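PDB 6OTU: glucose-6-phosphate isomerase from Chlamydia trachomatis D/UW-3/CX, which catalyses the reversible isomerisation of glucose-6-phosphate to fructose-6-phosphate, and is seen here with glucose-6-phosphate bound. Local coordinates for residues A[383-386]-A[387-391]; A[444-447]-A[448-451]; A[338-341]-A[342-345]; A[418-421]-A[422-426]. All coordinates share one frame; numbering follows the deposited sequence.

Interaction 1: A[383-386]-A[387-391]; sequences NCQH and SFFQS. With G6Q (glucose-6-phosphate), chain E.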
loop_
_atom_site.group_PDB
_atom_site.type_symbol
_atom_site.label_atom_id
_atom_site.label_comp_id
_atom_site.label_asym_id
_atom_site.label_seq_id
_atom_site.Cartn_x
_atom_site.Cartn_y
_atom_site.Cartn_z
ATOM N N ASN A 383 1.179 4.701 -12.506
ATOM C CA ASN A 383 0.435 5.546 -11.557
ATOM C C ASN A 383 1.368 6.228 -10.562
ATOM O O ASN A 383 1.216 7.421 -10.282
ATOM C CB ASN A 383 -0.616 4.744 -10.790
ATOM C CG ASN A 383 -1.583 4.027 -11.694
ATOM O OD1 ASN A 383 -1.178 3.221 -12.517
ATOM N ND2 ASN A 383 -2.874 4.295 -11.526
ATOM N N CYS A 384 2.358 5.493 -10.045
ATOM C CA CYS A 384 3.267 6.028 -9.028
ATOM C C CYS A 384 3.986 7.294 -9.499
ATOM O O CYS A 384 4.294 8.168 -8.677
ATOM C CB CYS A 384 4.296 4.968 -8.621
ATOM S SG CYS A 384 5.351 4.418 -10.008
ATOM N N GLN A 385 4.267 7.413 -10.801
ATOM C CA GLN A 385 4.909 8.620 -11.339
ATOM C C GLN A 385 4.082 9.889 -11.114
ATOM O O GLN A 385 4.638 10.996 -11.135
ATOM C CB GLN A 385 5.178 8.458 -12.848
ATOM C CG GLN A 385 5.845 7.139 -13.216
ATOM C CD GLN A 385 5.992 6.922 -14.703
ATOM O OE1 GLN A 385 6.674 5.989 -15.142
ATOM N NE2 GLN A 385 5.348 7.775 -15.497
ATOM N N HIS A 386 2.774 9.765 -10.907
ATOM C CA HIS A 386 1.909 10.921 -10.739
ATOM C C HIS A 386 1.634 11.242 -9.282
ATOM O O HIS A 386 0.882 12.184 -8.994
ATOM C CB HIS A 386 0.579 10.706 -11.474
ATOM C CG HIS A 386 0.744 10.363 -12.921
ATOM N ND1 HIS A 386 0.528 11.277 -13.931
ATOM C CD2 HIS A 386 1.128 9.213 -13.529
ATOM C CE1 HIS A 386 0.760 10.704 -15.099
ATOM N NE2 HIS A 386 1.143 9.459 -14.884
ATOM N N SER A 387 2.227 10.494 -8.357
ATOM C CA SER A 387 1.888 10.677 -6.951
ATOM C C SER A 387 3.144 10.763 -6.095
ATOM O O SER A 387 3.801 11.813 -6.078
ATOM C CB SER A 387 0.952 9.558 -6.468
ATOM O OG SER A 387 1.619 8.321 -6.358
ATOM N N PHE A 388 3.487 9.681 -5.386
ATOM C CA PHE A 388 4.565 9.771 -4.405
ATOM C C PHE A 388 5.945 9.774 -5.031
ATOM O O PHE A 388 6.922 10.019 -4.317
ATOM C CB PHE A 388 4.483 8.645 -3.357
ATOM C CG PHE A 388 4.479 7.259 -3.923
ATOM C CD1 PHE A 388 5.670 6.628 -4.271
ATOM C CD2 PHE A 388 3.289 6.554 -4.058
ATOM C CE1 PHE A 388 5.668 5.334 -4.775
ATOM C CE2 PHE A 388 3.281 5.261 -4.574
ATOM C CZ PHE A 388 4.478 4.651 -4.933
ATOM N N PHE A 389 6.059 9.534 -6.339
ATOM C CA PHE A 389 7.349 9.753 -6.980
ATOM C C PHE A 389 7.823 11.196 -6.843
ATOM O O PHE A 389 9.034 11.434 -6.866
ATOM C CB PHE A 389 7.295 9.344 -8.448
ATOM C CG PHE A 389 7.822 7.960 -8.691
ATOM C CD1 PHE A 389 7.666 6.978 -7.721
ATOM C CD2 PHE A 389 8.472 7.637 -9.878
ATOM C CE1 PHE A 389 8.153 5.699 -7.930
ATOM C CE2 PHE A 389 8.955 6.363 -10.098
ATOM C CZ PHE A 389 8.803 5.390 -9.119
ATOM N N GLN A 390 6.906 12.159 -6.669
ATOM C CA GLN A 390 7.320 13.508 -6.290
ATOM C C GLN A 390 8.356 13.485 -5.165
ATOM O O GLN A 390 9.376 14.182 -5.237
ATOM C CB GLN A 390 6.110 14.336 -5.853
ATOM C CG GLN A 390 6.497 15.660 -5.194
ATOM C CD GLN A 390 7.314 16.554 -6.122
ATOM O OE1 GLN A 390 6.976 16.710 -7.295
ATOM N NE2 GLN A 390 8.388 17.135 -5.606
ATOM N N SER A 391 8.116 12.675 -4.120
ATOM C CA SER A 391 9.032 12.643 -2.976
ATOM C C SER A 391 10.325 11.880 -3.280
ATOM O O SER A 391 11.391 12.230 -2.757
ATOM C CB SER A 391 8.331 12.035 -1.755
ATOM O OG SER A 391 9.129 12.214 -0.607
HETATM C C1 G6Q E . -2.070 15.857 -8.757
HETATM C C2 G6Q E . -0.901 15.564 -9.701
HETATM C C3 G6Q E . -1.125 14.354 -10.602
HETATM C C4 G6Q E . -2.183 14.574 -11.690
HETATM C C5 G6Q E . -2.115 13.485 -12.761
HETATM C C6 G6Q E . -3.258 13.570 -13.745
HETATM O O1 G6Q E . -2.063 16.853 -8.114
HETATM O O2 G6Q E . -0.600 16.700 -10.502
HETATM O O3 G6Q E . -1.495 13.223 -9.811
HETATM O O4 G6Q E . -3.487 14.575 -11.115
HETATM O O5 G6Q E . -0.858 13.577 -13.438
HETATM O O6 G6Q E . -3.242 14.901 -14.331
HETATM P P G6Q E . -4.471 15.375 -15.268
HETATM O O1P G6Q E . -5.709 15.387 -14.387
HETATM O O2P G6Q E . -4.067 16.768 -15.734
HETATM O O3P G6Q E . -4.570 14.377 -16.403
#

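Interaction 2: A[444-447]-A[448-451]; sequences ANPN and KRFK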
loop_
_atom_site.group_PDB
_atom_site.type_symbol
_atom_site.label_atom_id
_atom_site.label_comp_id
_atom_site.label_asym_id
_atom_site.label_seq_id
_atom_site.Cartn_x
_atom_site.Cartn_y
_atom_site.Cartn_z
ATOM N N ALA A 444 19.028 25.805 -12.868
ATOM C CA ALA A 444 19.215 27.098 -12.214
ATOM C C ALA A 444 18.085 27.380 -11.236
ATOM O O ALA A 444 18.310 27.996 -10.189
ATOM C CB ALA A 444 19.310 28.215 -13.249
ATOM N N ASN A 445 16.878 26.933 -11.563
ATOM C CA ASN A 445 15.724 27.052 -10.678
ATOM C C ASN A 445 15.764 25.936 -9.635
ATOM O O ASN A 445 15.714 24.753 -10.004
ATOM C CB ASN A 445 14.446 26.973 -11.515
ATOM C CG ASN A 445 13.192 27.338 -10.738
ATOM O OD1 ASN A 445 13.092 27.103 -9.535
ATOM N ND2 ASN A 445 12.212 27.896 -11.442
ATOM N N PRO A 446 15.874 26.254 -8.338
ATOM C CA PRO A 446 15.918 25.182 -7.331
ATOM C C PRO A 446 14.650 24.334 -7.302
ATOM O O PRO A 446 14.736 23.138 -7.009
ATOM C CB PRO A 446 16.129 25.935 -6.008
ATOM C CG PRO A 446 16.551 27.300 -6.378
ATOM C CD PRO A 446 15.942 27.587 -7.724
ATOM N N ASN A 447 13.482 24.903 -7.638
ATOM C CA ASN A 447 12.242 24.132 -7.661
ATOM C C ASN A 447 12.263 23.026 -8.715
ATOM O O ASN A 447 11.458 22.088 -8.637
ATOM C CB ASN A 447 11.049 25.062 -7.908
ATOM C CG ASN A 447 9.770 24.570 -7.234
ATOM O OD1 ASN A 447 9.815 24.035 -6.133
ATOM N ND2 ASN A 447 8.628 24.751 -7.894
ATOM N N LYS A 448 13.158 23.112 -9.694
ATOM C CA LYS A 448 13.167 22.198 -10.826
ATOM C C LYS A 448 14.431 21.359 -10.867
ATOM O O LYS A 448 14.740 20.779 -11.915
ATOM C CB LYS A 448 13.030 22.954 -12.154
ATOM C CG LYS A 448 11.714 23.663 -12.394
ATOM C CD LYS A 448 11.929 24.766 -13.442
ATOM C CE LYS A 448 10.779 24.892 -14.436
ATOM N NZ LYS A 448 9.559 25.503 -13.846
ATOM N N ARG A 449 15.193 21.300 -9.786
ATOM C CA ARG A 449 16.385 20.482 -9.837
ATOM C C ARG A 449 16.180 19.178 -9.073
ATOM O O ARG A 449 15.341 19.065 -8.171
ATOM C CB ARG A 449 17.631 21.241 -9.361
ATOM C CG ARG A 449 17.650 21.762 -7.964
ATOM C CD ARG A 449 19.044 22.324 -7.659
ATOM N NE ARG A 449 19.272 23.624 -8.294
ATOM C CZ ARG A 449 19.465 24.763 -7.629
ATOM N NH1 ARG A 449 19.462 24.766 -6.301
ATOM N NH2 ARG A 449 19.659 25.901 -8.291
ATOM N N PHE A 450 16.919 18.168 -9.520
ATOM C CA PHE A 450 16.775 16.788 -9.085
ATOM C C PHE A 450 18.175 16.304 -8.734
ATOM O O PHE A 450 19.049 16.257 -9.603
ATOM C CB PHE A 450 16.123 15.951 -10.189
ATOM C CG PHE A 450 14.787 16.494 -10.642
ATOM C CD1 PHE A 450 13.616 16.107 -10.012
ATOM C CD2 PHE A 450 14.705 17.409 -11.675
ATOM C CE1 PHE A 450 12.383 16.620 -10.417
ATOM C CE2 PHE A 450 13.476 17.919 -12.088
ATOM C CZ PHE A 450 12.321 17.526 -11.458
ATOM N N LYS A 451 18.398 16.008 -7.448
ATOM C CA LYS A 451 19.743 15.732 -6.954
ATOM C C LYS A 451 20.227 14.363 -7.392
ATOM O O LYS A 451 21.440 14.146 -7.502
ATOM C CB LYS A 451 19.777 15.845 -5.424
ATOM C CG LYS A 451 19.143 17.151 -4.873
ATOM C CD LYS A 451 19.277 17.289 -3.332
ATOM C CE LYS A 451 18.007 17.861 -2.659
ATOM N NZ LYS A 451 17.027 16.806 -2.192
HETATM O O HOH W 1 8.899 25.940 -10.463
#

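Interaction 3: A[338-341]-A[342-345]; sequences YSTG and LKYF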
loop_
_atom_site.group_PDB
_atom_site.type_symbol
_atom_site.label_atom_id
_atom_site.label_comp_id
_atom_site.label_asym_id
_atom_site.label_seq_id
_atom_site.Cartn_x
_atom_site.Cartn_y
_atom_site.Cartn_z
ATOM N N TYR A 338 5.481 -2.411 -12.747
ATOM C CA TYR A 338 4.850 -1.808 -13.928
ATOM C C TYR A 338 3.968 -2.867 -14.580
ATOM O O TYR A 338 4.230 -3.368 -15.671
ATOM C CB TYR A 338 5.895 -1.253 -14.895
ATOM C CG TYR A 338 6.363 0.144 -14.508
ATOM C CD1 TYR A 338 7.020 0.352 -13.301
ATOM C CD2 TYR A 338 6.127 1.255 -15.333
ATOM C CE1 TYR A 338 7.443 1.599 -12.926
ATOM C CE2 TYR A 338 6.546 2.531 -14.953
ATOM C CZ TYR A 338 7.207 2.695 -13.742
ATOM O OH TYR A 338 7.639 3.942 -13.308
ATOM N N SER A 339 2.902 -3.211 -13.856
ATOM C CA SER A 339 2.156 -4.442 -14.110
ATOM C C SER A 339 0.826 -4.447 -13.379
ATOM O O SER A 339 0.799 -4.578 -12.150
ATOM C CB SER A 339 2.972 -5.667 -13.680
ATOM O OG SER A 339 2.323 -6.872 -14.057
ATOM N N THR A 340 -0.276 -4.313 -14.130
ATOM C CA THR A 340 -1.599 -4.343 -13.514
ATOM C C THR A 340 -1.823 -5.670 -12.785
ATOM O O THR A 340 -2.346 -5.694 -11.665
ATOM C CB THR A 340 -2.678 -4.090 -14.583
ATOM O OG1 THR A 340 -2.602 -2.731 -15.038
ATOM C CG2 THR A 340 -4.084 -4.339 -14.038
ATOM N N GLY A 341 -1.360 -6.775 -13.378
ATOM C CA GLY A 341 -1.505 -8.074 -12.744
ATOM C C GLY A 341 -0.845 -8.163 -11.380
ATOM O O GLY A 341 -1.305 -8.907 -10.517
ATOM N N LEU A 342 0.230 -7.406 -11.159
ATOM C CA LEU A 342 0.917 -7.387 -9.873
ATOM C C LEU A 342 0.358 -6.328 -8.913
ATOM O O LEU A 342 1.073 -5.890 -8.002
ATOM C CB LEU A 342 2.419 -7.176 -10.090
ATOM C CG LEU A 342 3.109 -8.363 -10.793
ATOM C CD1 LEU A 342 4.610 -8.120 -11.087
ATOM C CD2 LEU A 342 2.918 -9.642 -9.980
ATOM N N LYS A 343 -0.902 -5.911 -9.095
ATOM C CA LYS A 343 -1.462 -4.864 -8.242
ATOM C C LYS A 343 -1.449 -5.254 -6.768
ATOM O O LYS A 343 -1.330 -4.377 -5.905
ATOM C CB LYS A 343 -2.887 -4.512 -8.693
ATOM C CG LYS A 343 -3.120 -3.006 -8.753
ATOM C CD LYS A 343 -3.921 -2.550 -9.983
ATOM C CE LYS A 343 -5.412 -2.896 -9.880
ATOM N NZ LYS A 343 -6.185 -2.444 -11.088
ATOM N N TYR A 344 -1.552 -6.549 -6.447
ATOM C CA TYR A 344 -1.568 -6.968 -5.049
ATOM C C TYR A 344 -0.258 -7.590 -4.593
ATOM O O TYR A 344 -0.181 -8.069 -3.456
ATOM C CB TYR A 344 -2.721 -7.943 -4.781
ATOM C CG TYR A 344 -4.092 -7.394 -5.106
ATOM C CD1 TYR A 344 -4.847 -6.716 -4.153
ATOM C CD2 TYR A 344 -4.624 -7.544 -6.381
ATOM C CE1 TYR A 344 -6.110 -6.220 -4.466
ATOM C CE2 TYR A 344 -5.862 -7.048 -6.705
ATOM C CZ TYR A 344 -6.606 -6.392 -5.753
ATOM O OH TYR A 344 -7.841 -5.910 -6.124
ATOM N N PHE A 345 0.779 -7.572 -5.432
ATOM C CA PHE A 345 2.026 -8.257 -5.095
ATOM C C PHE A 345 2.798 -7.536 -3.988
ATOM O O PHE A 345 3.380 -8.187 -3.113
ATOM C CB PHE A 345 2.885 -8.400 -6.346
ATOM C CG PHE A 345 4.071 -9.302 -6.178
ATOM C CD1 PHE A 345 3.922 -10.579 -5.658
ATOM C CD2 PHE A 345 5.333 -8.883 -6.576
ATOM C CE1 PHE A 345 5.017 -11.431 -5.512
ATOM C CE2 PHE A 345 6.442 -9.722 -6.446
ATOM C CZ PHE A 345 6.279 -11.007 -5.908
HETATM O O HOH W 2 -1.103 -9.274 -8.109
#

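Interaction 4: A[418-421]-A[422-426]; sequences SGSS and SSQKL. With ACT (acetate ion), chain D.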
loop_
_atom_site.group_PDB
_atom_site.type_symbol
_atom_site.label_atom_id
_atom_site.label_comp_id
_atom_site.label_asym_id
_atom_site.label_seq_id
_atom_site.Cartn_x
_atom_site.Cartn_y
_atom_site.Cartn_z
ATOM N N SER A 418 1.692 7.038 -32.161
ATOM C CA SER A 418 2.951 7.755 -32.390
ATOM C C SER A 418 4.152 6.816 -32.511
ATOM O O SER A 418 5.254 7.125 -32.054
ATOM C CB SER A 418 3.193 8.810 -31.311
ATOM O OG SER A 418 1.995 9.514 -31.024
ATOM N N GLY A 419 3.951 5.674 -33.165
ATOM C CA GLY A 419 5.037 4.760 -33.450
ATOM C C GLY A 419 5.333 3.713 -32.392
ATOM O O GLY A 419 6.278 2.934 -32.571
ATOM N N SER A 420 4.574 3.655 -31.295
ATOM C CA SER A 420 4.852 2.620 -30.307
ATOM C C SER A 420 3.564 2.116 -29.664
ATOM O O SER A 420 2.547 2.819 -29.611
ATOM C CB SER A 420 5.822 3.115 -29.227
ATOM O OG SER A 420 5.222 4.117 -28.422
ATOM N N SER A 421 3.624 0.878 -29.186
ATOM C CA SER A 421 2.538 0.311 -28.414
ATOM C C SER A 421 2.613 0.799 -26.972
ATOM O O SER A 421 3.652 1.270 -26.497
ATOM C CB SER A 421 2.596 -1.209 -28.452
ATOM O OG SER A 421 3.543 -1.681 -27.507
ATOM N N SER A 422 1.486 0.664 -26.269
ATOM C CA SER A 422 1.421 1.056 -24.866
ATOM C C SER A 422 2.239 0.125 -23.971
ATOM O O SER A 422 2.809 0.578 -22.975
ATOM C CB SER A 422 -0.040 1.104 -24.412
ATOM O OG SER A 422 -0.663 2.310 -24.839
ATOM N N SER A 423 2.321 -1.168 -24.296
ATOM C CA SER A 423 3.276 -2.021 -23.596
ATOM C C SER A 423 4.681 -1.423 -23.648
ATOM O O SER A 423 5.386 -1.385 -22.628
ATOM C CB SER A 423 3.268 -3.436 -24.185
ATOM O OG SER A 423 2.082 -4.135 -23.833
ATOM N N GLN A 424 5.090 -0.914 -24.819
ATOM C CA GLN A 424 6.403 -0.281 -24.942
ATOM C C GLN A 424 6.477 1.007 -24.127
ATOM O O GLN A 424 7.441 1.230 -23.391
ATOM C CB GLN A 424 6.729 -0.013 -26.417
ATOM C CG GLN A 424 6.764 -1.285 -27.256
ATOM C CD GLN A 424 6.875 -1.014 -28.758
ATOM O OE1 GLN A 424 6.212 -0.130 -29.310
ATOM N NE2 GLN A 424 7.721 -1.785 -29.421
ATOM N N LYS A 425 5.466 1.868 -24.236
ATOM C CA LYS A 425 5.458 3.077 -23.417
ATOM C C LYS A 425 5.552 2.747 -21.926
ATOM O O LYS A 425 6.278 3.412 -21.181
ATOM C CB LYS A 425 4.204 3.898 -23.715
ATOM C CG LYS A 425 4.114 4.426 -25.146
ATOM C CD LYS A 425 2.825 5.214 -25.339
ATOM C CE LYS A 425 2.743 5.834 -26.717
ATOM N NZ LYS A 425 2.448 4.811 -27.744
ATOM N N LEU A 426 4.851 1.697 -21.487
ATOM C CA LEU A 426 4.930 1.250 -20.100
ATOM C C LEU A 426 6.363 0.912 -19.686
ATOM O O LEU A 426 6.861 1.401 -18.662
ATOM C CB LEU A 426 4.018 0.043 -19.906
ATOM C CG LEU A 426 3.986 -0.535 -18.502
ATOM C CD1 LEU A 426 3.330 0.466 -17.566
ATOM C CD2 LEU A 426 3.255 -1.885 -18.499
HETATM C C ACT D . -0.919 9.924 -28.520
HETATM O O ACT D . -0.085 9.662 -29.443
HETATM O OXT ACT D . -0.707 10.036 -27.282
HETATM C CH3 ACT D . -2.421 10.136 -28.954
#

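Interaction 1: A[383-386]-A[387-391]
The turn that carries the active-site residue His386 is closed by Cys384, whose carbonyl oxygen draws in two backbone N-H groups from the 387-391 segment. Ser387 N donates to Cys384 O at 3.1 Å and Phe389 N donates to the same oxygen at 3.2 Å. The two donors approach from opposite faces of the carbonyl plane, Phe389 N tilted 23° from it and Ser387 N well above it. A double grip of this kind ties the short 3-10 segment to the start of the next helix. Cys384 SG sits between its own backbone N and carbonyl carbon (chi1 61°), which lays the sulfur over one face of the Phe389 ring, 3.9 Å from the centroid and displaced toward the rim. This is a cysteine sulfur-aromatic contact. Cys384 CB also meets Phe388 CZ at 3.7 Å. His386 meets the ligand with its ring edge: ND1 and the sugar O5 are hydrogen-bonded at 2.7 Å, while sugar O3 donates to His386 O, also at 2.7 Å. Glu217 of the second subunit is hydrogen-bonded to His386 NE2, and Ser160, Ser210 and Thr215 of that subunit bind the sugar phosphate, so the site is shared across the dimer interface. The turn follows strand 375-377 and leads into helix 389-394; Cys384 and Phe388 pack on Ile336 of strand 332-337, and Phe389 on Gln433 of helix 422-439.

Interaction 2: A[444-447]-A[448-451]
Arg449 doubles back onto Pro446 because CG lies between its backbone N and carbonyl carbon (chi1 61°) and the chain bends again at chi3 (76°). The guanidinium is thereby laid flat over the proline, with Pro446 CA beneath the centre of the group and Pro446 CB 3.5 Å from Arg449 NH1. The loop between helix 422-439 and strand 456-461 tightens here into an Asx turn: Asn445 OD1 accepts from Asn447 N at 2.9 Å. A second link overlaps it, as Asn445 O takes the N-H of Lys448 at 3.1 Å. The bond from Arg449 N to Pro446 O is weak, although nearly straight. Asn445 thus braces the turn through its side chain and its main chain together. Its amide also lies against the aliphatic part of Lys448, where ND2 meets CD at 3.7 Å. Beyond the turn, Asn443 O receives Arg449 NE, while Gln394 NE2 reaches the carbonyls of Asn447 and Arg449. The polar ends of the other side chains lead into the dimer interface: Gln100 of the second subunit accepts from Lys448 NZ through OE1 and from Asn445 ND2 through its carbonyl, and Asp493 of that subunit binds Asn447 ND2. A water accepts from Asn447 ND2 at 2.8 Å and, weakly, from Lys448 NZ at 3.5 Å.

Interaction 3: A[338-341]-A[342-345]
Ser339 and Leu342 make the first shell of a compact pair of overlapping beta turns, part of the connection from strand 332-337 to helix 345-357. With OG anti to its backbone N (chi1 -174°), Ser339 places the hydroxyl oxygen 3.7 Å from Leu342 CG, and its CB comes to 3.9 Å from Leu342 CD1, so the serine meets the leucine through both its hydroxyl and its CB. The first turn is closed by a weak bond from Leu342 N to Ser339 O. One residue on, Lys343 N donates to Thr340 O at 3.0 Å. The same oxygen is grazed by Lys343 CB at 3.2 Å. The Thr340 and Lys343 side chains run side by side and point the same way; the bends at chi2 and chi3 of Lys343 bring NZ to 4.1 Å from Thr340 CG2. A third backbone bond, from Phe345 N to Leu342 O, carries the winding on to Tyr344, the N-cap residue of the helix.

Further out, apolar neighbours position the leucine: Ile404 and Phe406 of strand 401-406, Ala170 of helix 162-172, and Leu464. From across the dimer, Asp188 of the second subunit accepts from the backbone N of Thr340, and Lys343 NZ forms a long, weak ion pair with Glu194 of that subunit. These turns lead into helix 345-357, which carries Gln351 and the proton donor Glu355 of the glucose-6-phosphate pocket. At the start of that helix, Tyr344 N donates to a water 3.2 Å away.

Interaction 4: A[418-421]-A[422-426]
Lys425 N donates to Ser421 O at 3.0 Å and so closes the first turn of helix 422-439 where a short, weakly bonded two-stranded hairpin runs into it. The side chains complete a capping box. Ser421 is the N-cap: its OG lies between the backbone N and the carbonyl carbon (chi1 81°), a setting from which it accepts from Gln424 N at 3.2 Å. In return, Gln424 extends beyond CG and turns OE1 back onto Ser421 N, 2.8 Å away. Two N-H groups at the helix start and the strand end are thereby satisfied by one reciprocal pair. Asp414 adds to the cap, since its carboxylate binds Ser422 N and Ser423 OG and, weakly, Ser421 OG. Lys425 curls back at chi4 (74°) and donates NZ to Ser420 OG at 2.9 Å; Leu417 O is a further acceptor for the same ammonium, which thus pins both strands of the hairpin to the helix. Met511 of the second subunit packs on Ser420 and Gln424. At the hairpin turn, formed by Ser418 and Gly419 with type I' backbone angles, Ser418 OG donates to O of an acetate ion, probably from the crystallisation liquor, at 2.6 Å.

Overall arrangement
Along the chain the order is interaction 3, interaction 1, interaction 4, interaction 2, and all four touch the second subunit. Interactions 3 and 1 follow neighbouring parallel strands of the mixed sheet, 332-337 and 375-377. Their centres lie about 16 Å apart, yet they meet where Tyr338 OH is probably hydrogen-bonded to Gln385 OE1. Interaction 4 begins helix 422-439, whose Leu426 CD2 reaches Tyr338 O and which also packs on interaction 1. Interaction 2 comes after that helix, its centre about 17 Å from that of interaction 1 and about 32 Å from that of interaction 3. Local turns and caps at the ends of helices and strands thus line the dimer interface, with interaction 1 at the shared active site.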